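Local coordinates for CELL WALL surface anchor family protein (Streptococcus pneumoniae, PDB 2Y1V) that serves as RrgB, the major pilin of the pneumococcus, whose subunits polymerise into the shaft of the pilus, at residues A159-D164 against K407-T412; D291-Y296 against G303-P308. One frame throughout, in Å; residues are numbered along the deposited sequence.

Interaction 1 (A159-D164 against K407-T412). With NI (nickel (II) ion), chain D.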
loop_
_atom_site.group_PDB
_atom_site.type_symbol
_atom_site.label_atom_id
_atom_site.label_comp_id
_atom_site.label_asym_id
_atom_site.label_seq_id
_atom_site.Cartn_x
_atom_site.Cartn_y
_atom_site.Cartn_z
ATOM N N ALA A 159 -17.720 13.824 -10.885
ATOM C CA ALA A 159 -16.410 13.512 -11.435
ATOM C C ALA A 159 -15.663 12.475 -10.608
ATOM O O ALA A 159 -16.089 12.109 -9.510
ATOM C CB ALA A 159 -15.566 14.793 -11.607
ATOM N N LYS A 160 -14.530 12.030 -11.140
ATOM C CA LYS A 160 -13.779 10.915 -10.579
ATOM C C LYS A 160 -12.302 11.275 -10.480
ATOM O O LYS A 160 -11.758 11.888 -11.383
ATOM C CB LYS A 160 -13.944 9.718 -11.507
ATOM C CG LYS A 160 -12.992 8.594 -11.253
ATOM C CD LYS A 160 -13.168 7.509 -12.294
ATOM C CE LYS A 160 -12.532 7.892 -13.627
ATOM N NZ LYS A 160 -12.579 6.737 -14.578
ATOM N N PRO A 161 -11.638 10.904 -9.381
ATOM C CA PRO A 161 -10.206 11.166 -9.416
ATOM C C PRO A 161 -9.454 9.974 -10.013
ATOM O O PRO A 161 -10.072 8.939 -10.303
ATOM C CB PRO A 161 -9.860 11.371 -7.945
ATOM C CG PRO A 161 -10.871 10.542 -7.199
ATOM C CD PRO A 161 -12.075 10.340 -8.085
ATOM N N LYS A 162 -8.143 10.138 -10.198
ATOM C CA LYS A 162 -7.272 9.138 -10.782
ATOM C C LYS A 162 -5.967 9.102 -9.981
ATOM O O LYS A 162 -5.559 10.112 -9.400
ATOM C CB LYS A 162 -6.895 9.511 -12.221
ATOM C CG LYS A 162 -8.022 9.800 -13.198
ATOM C CD LYS A 162 -7.415 10.091 -14.597
ATOM C CE LYS A 162 -8.478 10.393 -15.653
ATOM N NZ LYS A 162 -9.385 9.217 -15.835
ATOM N N ILE A 163 -5.276 7.967 -10.026
ATOM C CA ILE A 163 -4.029 7.797 -9.307
ATOM C C ILE A 163 -3.159 6.732 -9.961
ATOM O O ILE A 163 -3.641 5.878 -10.722
ATOM C CB ILE A 163 -4.301 7.343 -7.856
ATOM C CG1 ILE A 163 -3.073 7.551 -6.963
ATOM C CG2 ILE A 163 -4.791 5.888 -7.825
ATOM C CD1 ILE A 163 -3.387 7.406 -5.472
ATOM N N ASP A 164 -1.874 6.782 -9.637
ATOM C CA ASP A 164 -0.949 5.712 -9.954
ATOM C C ASP A 164 0.223 5.888 -8.999
ATOM O O ASP A 164 0.553 7.004 -8.640
ATOM C CB ASP A 164 -0.488 5.808 -11.417
ATOM C CG ASP A 164 0.530 4.736 -11.793
ATOM O OD1 ASP A 164 0.473 3.633 -11.209
ATOM O OD2 ASP A 164 1.374 4.996 -12.688
ATOM N N LYS A 407 -15.876 3.678 -3.729
ATOM C CA LYS A 407 -14.793 2.734 -3.528
ATOM C C LYS A 407 -13.469 3.506 -3.551
ATOM O O LYS A 407 -13.375 4.548 -4.197
ATOM C CB LYS A 407 -14.831 1.638 -4.600
ATOM C CG LYS A 407 -14.407 2.075 -6.011
ATOM C CD LYS A 407 -14.634 0.954 -7.042
ATOM C CE LYS A 407 -14.201 1.396 -8.445
ATOM N NZ LYS A 407 -14.257 0.289 -9.454
ATOM N N PRO A 408 -12.449 3.021 -2.829
ATOM C CA PRO A 408 -11.158 3.725 -2.790
ATOM C C PRO A 408 -10.345 3.560 -4.092
ATOM O O PRO A 408 -10.592 2.625 -4.853
ATOM C CB PRO A 408 -10.440 3.047 -1.623
ATOM C CG PRO A 408 -11.011 1.660 -1.608
ATOM C CD PRO A 408 -12.468 1.853 -1.930
ATOM N N LEU A 409 -9.399 4.460 -4.356
ATOM C CA LEU A 409 -8.485 4.239 -5.461
ATOM C C LEU A 409 -7.361 3.327 -4.992
ATOM O O LEU A 409 -6.808 3.513 -3.908
ATOM C CB LEU A 409 -7.925 5.546 -6.011
ATOM C CG LEU A 409 -8.945 6.489 -6.640
ATOM C CD1 LEU A 409 -8.240 7.728 -7.121
ATOM C CD2 LEU A 409 -9.692 5.826 -7.795
ATOM N N ASP A 410 -7.027 2.332 -5.801
ATOM C CA ASP A 410 -6.024 1.373 -5.390
ATOM C C ASP A 410 -5.111 1.097 -6.559
ATOM O O ASP A 410 -5.396 0.220 -7.375
ATOM C CB ASP A 410 -6.671 0.081 -4.888
ATOM C CG ASP A 410 -5.721 -0.775 -4.053
ATOM O OD1 ASP A 410 -4.603 -0.318 -3.737
ATOM O OD2 ASP A 410 -6.102 -1.925 -3.696
ATOM N N PRO A 411 -4.013 1.859 -6.649
ATOM C CA PRO A 411 -3.044 1.640 -7.706
ATOM C C PRO A 411 -2.243 0.350 -7.502
ATOM O O PRO A 411 -2.048 -0.103 -6.371
ATOM C CB PRO A 411 -2.106 2.851 -7.591
ATOM C CG PRO A 411 -2.185 3.272 -6.190
ATOM C CD PRO A 411 -3.592 2.921 -5.717
ATOM N N THR A 412 -1.809 -0.235 -8.613
ATOM C CA THR A 412 -0.854 -1.310 -8.586
ATOM C C THR A 412 0.506 -0.720 -8.184
ATOM O O THR A 412 0.760 0.482 -8.364
ATOM C CB THR A 412 -0.774 -1.975 -9.966
ATOM O OG1 THR A 412 -0.508 -0.972 -10.954
ATOM C CG2 THR A 412 -2.112 -2.660 -10.302
HETATM NI NI NI D . -2.230 -0.605 -3.901
#

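Interaction 2 (D291-Y296 against G303-P308). With NI (nickel (II) ion), chain D.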
loop_
_atom_site.group_PDB
_atom_site.type_symbol
_atom_site.label_atom_id
_atom_site.label_comp_id
_atom_site.label_asym_id
_atom_site.label_seq_id
_atom_site.Cartn_x
_atom_site.Cartn_y
_atom_site.Cartn_z
ATOM N N ASP A 291 2.469 -0.608 -1.004
ATOM C CA ASP A 291 1.064 -0.773 -1.369
ATOM C C ASP A 291 0.254 0.400 -0.884
ATOM O O ASP A 291 -0.036 0.518 0.307
ATOM C CB ASP A 291 0.461 -2.062 -0.783
ATOM C CG ASP A 291 -1.019 -2.279 -1.205
ATOM O OD1 ASP A 291 -1.512 -1.550 -2.100
ATOM O OD2 ASP A 291 -1.697 -3.180 -0.640
ATOM N N VAL A 292 -0.159 1.236 -1.815
ATOM C CA VAL A 292 -0.872 2.447 -1.468
ATOM C C VAL A 292 -2.365 2.339 -1.699
ATOM O O VAL A 292 -2.790 1.634 -2.594
ATOM C CB VAL A 292 -0.348 3.621 -2.305
ATOM C CG1 VAL A 292 -1.194 4.869 -2.083
ATOM C CG2 VAL A 292 1.099 3.870 -1.966
ATOM N N THR A 293 -3.145 3.052 -0.888
ATOM C CA THR A 293 -4.567 3.227 -1.147
ATOM C C THR A 293 -4.940 4.678 -0.982
ATOM O O THR A 293 -4.374 5.386 -0.152
ATOM C CB THR A 293 -5.449 2.349 -0.229
ATOM O OG1 THR A 293 -4.880 1.041 -0.156
ATOM C CG2 THR A 293 -6.868 2.229 -0.796
ATOM N N PHE A 294 -5.887 5.137 -1.785
ATOM C CA PHE A 294 -6.353 6.517 -1.667
ATOM C C PHE A 294 -7.808 6.456 -1.295
ATOM O O PHE A 294 -8.623 5.898 -2.026
ATOM C CB PHE A 294 -6.186 7.288 -2.982
ATOM C CG PHE A 294 -6.771 8.679 -2.951
ATOM C CD1 PHE A 294 -6.147 9.691 -2.239
ATOM C CD2 PHE A 294 -7.934 8.976 -3.651
ATOM C CE1 PHE A 294 -6.674 10.983 -2.211
ATOM C CE2 PHE A 294 -8.473 10.272 -3.633
ATOM C CZ PHE A 294 -7.839 11.281 -2.913
ATOM N N ASN A 295 -8.120 7.043 -0.154
ATOM C CA ASN A 295 -9.428 6.934 0.446
ATOM C C ASN A 295 -10.034 8.314 0.547
ATOM O O ASN A 295 -9.519 9.169 1.271
ATOM C CB ASN A 295 -9.298 6.305 1.826
ATOM C CG ASN A 295 -8.843 4.873 1.763
ATOM O OD1 ASN A 295 -9.647 3.970 1.528
ATOM N ND2 ASN A 295 -7.546 4.643 1.995
ATOM N N TYR A 296 -11.125 8.524 -0.185
ATOM C CA TYR A 296 -11.681 9.859 -0.388
ATOM C C TYR A 296 -13.210 9.807 -0.399
ATOM O O TYR A 296 -13.808 8.736 -0.423
ATOM C CB TYR A 296 -11.180 10.436 -1.716
ATOM C CG TYR A 296 -11.807 9.776 -2.935
ATOM C CD1 TYR A 296 -11.421 8.501 -3.346
ATOM C CD2 TYR A 296 -12.789 10.429 -3.678
ATOM C CE1 TYR A 296 -12.002 7.880 -4.486
ATOM C CE2 TYR A 296 -13.368 9.829 -4.798
ATOM C CZ TYR A 296 -12.971 8.555 -5.188
ATOM O OH TYR A 296 -13.566 7.965 -6.282
ATOM N N GLY A 303 -11.525 4.451 5.734
ATOM C CA GLY A 303 -10.783 3.404 5.063
ATOM C C GLY A 303 -9.320 3.769 4.954
ATOM O O GLY A 303 -8.950 4.938 5.039
ATOM N N ASN A 304 -8.488 2.753 4.766
ATOM C CA ASN A 304 -7.045 2.917 4.698
ATOM C C ASN A 304 -6.532 1.731 3.924
ATOM O O ASN A 304 -7.303 1.060 3.271
ATOM C CB ASN A 304 -6.418 2.982 6.094
ATOM C CG ASN A 304 -6.904 1.859 7.028
ATOM O OD1 ASN A 304 -7.116 0.718 6.610
ATOM N ND2 ASN A 304 -7.055 2.185 8.304
ATOM N N THR A 305 -5.249 1.445 4.004
ATOM C CA THR A 305 -4.676 0.432 3.129
ATOM C C THR A 305 -4.388 -0.837 3.905
ATOM O O THR A 305 -4.202 -0.782 5.109
ATOM C CB THR A 305 -3.374 0.953 2.496
ATOM O OG1 THR A 305 -3.098 0.241 1.280
ATOM C CG2 THR A 305 -2.214 0.829 3.472
ATOM N N PRO A 306 -4.370 -1.992 3.223
ATOM C CA PRO A 306 -4.130 -3.230 3.955
ATOM C C PRO A 306 -2.756 -3.302 4.611
ATOM O O PRO A 306 -1.805 -2.663 4.150
ATOM C CB PRO A 306 -4.248 -4.320 2.891
ATOM C CG PRO A 306 -4.627 -3.652 1.614
ATOM C CD PRO A 306 -4.903 -2.218 1.866
ATOM N N LYS A 307 -2.668 -4.081 5.686
ATOM C CA LYS A 307 -1.405 -4.343 6.349
ATOM C C LYS A 307 -0.994 -5.794 6.090
ATOM O O LYS A 307 -1.630 -6.722 6.589
ATOM C CB LYS A 307 -1.530 -4.117 7.861
ATOM C CG LYS A 307 -1.581 -2.663 8.319
ATOM C CD LYS A 307 -2.912 -1.990 8.035
ATOM C CE LYS A 307 -2.729 -0.476 7.881
ATOM N NZ LYS A 307 -4.012 0.278 7.827
ATOM N N PRO A 308 0.096 -5.994 5.352
ATOM C CA PRO A 308 0.578 -7.345 5.137
ATOM C C PRO A 308 0.866 -8.041 6.454
ATOM O O PRO A 308 1.197 -7.397 7.441
ATOM C CB PRO A 308 1.895 -7.142 4.385
ATOM C CG PRO A 308 1.846 -5.751 3.869
ATOM C CD PRO A 308 1.036 -4.982 4.853
HETATM NI NI NI D . -2.230 -0.605 -3.901
HETATM O O HOH W 1 -0.915 -3.888 1.585
#

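Interaction 1 (A159-D164 against K407-T412)
L409 reaches from 407-412 to I163 and P161 of 159-164. CB meets the methyl branch of the isoleucine opposite: L409 CB is 3.6 Å from I163 CG2. From there CG turns to the side of the backbone N (chi1 -64°), and chi2 near 180° carries CD1 straight on from CA, so that it lies against P161 and the K162 backbone. L409 CD1 ends 3.9 Å from P161 CG and lies as close to the carbonyl carbon of K162, while L409 CD2 turns to P161 O at 4.0 Å.

These contacts lie where two sheets meet. Residues 162-164 belong to strand 149-167, which pairs with strand 191-200, whereas the backbone of L409 bonds to F294 on strand 288-297. I163 also packs on F294, consistent with the sandwich-like build of a Cna-B-like pilin domain.

Farther along, the ring of P411 takes over from the leucine. P411 CD sits 3.8 Å from I163 CG2, so this one methyl is shared between L409 and the proline, and P411 CB approaches D164 CA at 3.9 Å. D164 sends its carboxylate elsewhere, into a salt bridge with K180, whose NZ also bonds to T412 O. Away from the strand, D410 OD1 binds nickel at 2.4 Å and P411 O binds it at 2.5 Å; D291 and E413 supply further ligands.

Interaction 2 (D291-Y296 against G303-P308)
T293 and T305 face each other at an oblique angle, hydroxyl to hydroxyl. The OG1 atoms of T293 and T305 are modelled only 2.4 Å apart; a hydrogen bond between them is plausible, with either as donor, but the length is doubtful. With chi1 at -157°, T305 OG1 points away from its own N and across to 291-296; D291 O, 3.2 Å from it, is another possible acceptor.

N295 meets its neighbour in a different way, flat side first. Its carboxamide lies almost parallel to the peptide plane joining G303 and N304, about 16° off, with N295 CG 3.4 Å from G303 C. N295 ND2 is thereby set over N304 CA, and G303 O is too poorly angled to accept from it. The strand belongs to a Cna-B-like pilin domain and pairs with strand 208-214; 303-308 runs back along it in nearly the opposite direction, within the connection to strand 317-325, and N304 bonds on to D386 and Y387.

D291 and P306 cross at about a right angle, D291 OD2 lying 3.7 Å from P306 CG. That oxygen also accepts a hydrogen bond from a water, which donates a second one to P306 O at 3.0 Å, and it forms a salt bridge with K374. The other carboxylate oxygen, D291 OD1, binds nickel at 2.2 Å, which together with the lysine probably stabilises the buried negative charge. Beyond the proline, K307 folds its chain back so that NZ donates to T305 O at 2.9 Å.

Segment 291-296 is the middle element of the two contacts, whose centres lie about 11 Å apart: both segments of interaction 1 adjoin it, and interaction 2 brings 303-308 back along it. L409 O and F294 N, 2.8 Å apart, probably form a backbone hydrogen bond joining the two, and P161 CD of interaction 1 packs 3.3 Å from Y296 OH. Nickel makes the other join. D410 OD1 and D291 OD1 are 3.7 Å apart, a pairing of like charges that the shared cation probably offsets; P411, E413 and V292 belong to the same nickel site. In sequence, interaction 2 is nested inside the long loop that interaction 1 closes.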